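Local coordinates for niemann-Pick type C2 protein (Camponotus japonicus, PDB 3WEB) that binds oleic acid as a lipid carrier of the Niemann-Pick type C2 family and probably takes part in chemical communication in the worker ant, at residues P71-C74 and D78-V81. Residues are numbered along the deposited sequence; the frame is centred on the assembly and turned at random.
Sequences PEIC and DSGV
Ser79 OG lies 2.7 Å from Ile73 O and also accepts from Val81 N at 3.1 Å, with an angle of 160° at the hydrogen. The second bond makes an ST turn, in the long loop that joins strands 62-66 and 91-99 of this immunoglobulin-like beta-sandwich. Asp76 O, from the link between the two segments, is a further hydrogen-bonding partner of the same hydroxyl. With chi1 at 76°, OG sits between its own backbone N and carbonyl carbon, a setting that lets it face Ile73 O and the amide two residues on together. With an alanine in place of Ser79, the Val81 amide would probably lose its acceptor and Ile73 O its hydroxyl neighbour. Beside this polar centre the packing is apolar: Ile73 CG2 comes 3.9 Å from Ser79 CB and 4.1 Å from Val81 CB. Tyr93 of strand 91-99 touches all three of these side chains, while Val51 and Ala53 pack against Ile73, whose side chain is about 6 Å from the bound oleic acid. A disulfide from Cys74 to Cys83 bridges two points of the same loop, and Cys74 SG rests 4.1 Å from Val81 CG1.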
ATOM      1  N   PRO A  71      -9.198   5.187   3.035  1.00 19.60           N
ATOM      2  CA  PRO A  71      -9.170   3.781   2.596  1.00 18.91           C
ATOM      3  C   PRO A  71     -10.013   3.483   1.360  1.00 18.56           C
ATOM      4  O   PRO A  71      -9.752   2.503   0.670  1.00 17.82           O
ATOM      5  CB  PRO A  71      -9.727   3.015   3.804  1.00 18.53           C
ATOM      6  CG  PRO A  71     -10.561   4.006   4.535  1.00 18.68           C
ATOM      7  CD  PRO A  71      -9.933   5.352   4.307  1.00 18.95           C
ATOM      8  N   GLU A  72     -11.022   4.310   1.087  1.00 18.87           N
ATOM      9  CA  GLU A  72     -11.820   4.129  -0.118  1.00 19.05           C
ATOM     10  C   GLU A  72     -11.117   4.827  -1.280  1.00 18.63           C
ATOM     11  O   GLU A  72     -11.400   5.980  -1.619  1.00 18.58           O
ATOM     12  CB  GLU A  72     -13.265   4.595   0.074  1.00 19.84           C
ATOM     13  CG  GLU A  72     -14.062   3.686   0.999  1.00 22.03           C
ATOM     14  CD  GLU A  72     -15.558   3.845   0.824  1.00 22.70           C
ATOM     15  OE1 GLU A  72     -16.139   3.117  -0.005  1.00 23.06           O
ATOM     16  OE2 GLU A  72     -16.151   4.692   1.524  1.00 23.90           O
ATOM     17  N   ILE A  73     -10.187   4.081  -1.865  1.00 18.51           N
ATOM     18  CA  ILE A  73      -9.278   4.548  -2.909  1.00 19.67           C
ATOM     19  C   ILE A  73      -9.983   5.184  -4.102  1.00 19.07           C
ATOM     20  O   ILE A  73      -9.520   6.197  -4.632  1.00 18.68           O
ATOM     21  CB  ILE A  73      -8.404   3.369  -3.405  1.00 20.65           C
ATOM     22  CG1 ILE A  73      -7.644   2.712  -2.237  1.00 21.70           C
ATOM     23  CG2 ILE A  73      -7.503   3.790  -4.562  1.00 22.69           C
ATOM     24  CD1 ILE A  73      -6.856   3.659  -1.362  1.00 21.73           C
ATOM     25  N   CYS A  74     -11.094   4.589  -4.525  1.00 19.28           N
ATOM     26  CA  CYS A  74     -11.822   5.067  -5.699  1.00 20.16           C
ATOM     27  C   CYS A  74     -12.554   6.377  -5.438  1.00 20.48           C
ATOM     28  O   CYS A  74     -12.897   7.099  -6.373  1.00 20.20           O
ATOM     29  CB  CYS A  74     -12.795   3.998  -6.193  1.00 20.57           C
ATOM     30  SG  CYS A  74     -11.959   2.722  -7.152  1.00 22.28           S
ATOM     31  N   ASP A  78      -7.517  12.327  -5.233  1.00 19.91           N
ATOM     32  CA  ASP A  78      -6.086  12.363  -5.525  1.00 20.10           C
ATOM     33  C   ASP A  78      -5.445  10.987  -5.798  1.00 18.52           C
ATOM     34  O   ASP A  78      -4.262  10.916  -6.124  1.00 18.80           O
ATOM     35  CB  ASP A  78      -5.333  13.085  -4.398  1.00 21.60           C
ATOM     36  CG  ASP A  78      -5.826  14.510  -4.177  1.00 22.66           C
ATOM     37  OD1 ASP A  78      -5.985  15.255  -5.168  1.00 23.98           O
ATOM     38  OD2 ASP A  78      -6.055  14.887  -3.008  1.00 23.52           O
ATOM     39  N   SER A  79      -6.215   9.902  -5.680  1.00 17.49           N
ATOM     40  CA  SER A  79      -5.648   8.555  -5.837  1.00 16.47           C
ATOM     41  C   SER A  79      -5.238   8.216  -7.274  1.00 16.34           C
ATOM     42  O   SER A  79      -4.398   7.347  -7.498  1.00 16.36           O
ATOM     43  CB  SER A  79      -6.626   7.493  -5.340  1.00 16.58           C
ATOM     44  OG  SER A  79      -7.663   7.321  -6.292  1.00 16.62           O
ATOM     45  N   GLY A  80      -5.863   8.875  -8.240  1.00 16.04           N
ATOM     46  CA  GLY A  80      -5.624   8.579  -9.650  1.00 15.70           C
ATOM     47  C   GLY A  80      -6.361   7.346 -10.146  1.00 15.47           C
ATOM     48  O   GLY A  80      -6.185   6.934 -11.304  1.00 15.01           O
ATOM     49  N   VAL A  81      -7.175   6.754  -9.272  1.00 15.23           N
ATOM     50  CA  VAL A  81      -7.909   5.530  -9.588  1.00 15.29           C
ATOM     51  C   VAL A  81      -9.413   5.794  -9.560  1.00 15.67           C
ATOM     52  O   VAL A  81      -9.951   6.265  -8.557  1.00 15.47           O
ATOM     53  CB  VAL A  81      -7.582   4.387  -8.597  1.00 15.48           C
ATOM     54  CG1 VAL A  81      -8.325   3.111  -8.979  1.00 15.02           C
ATOM     55  CG2 VAL A  81      -6.093   4.116  -8.559  1.00 15.59           C
TER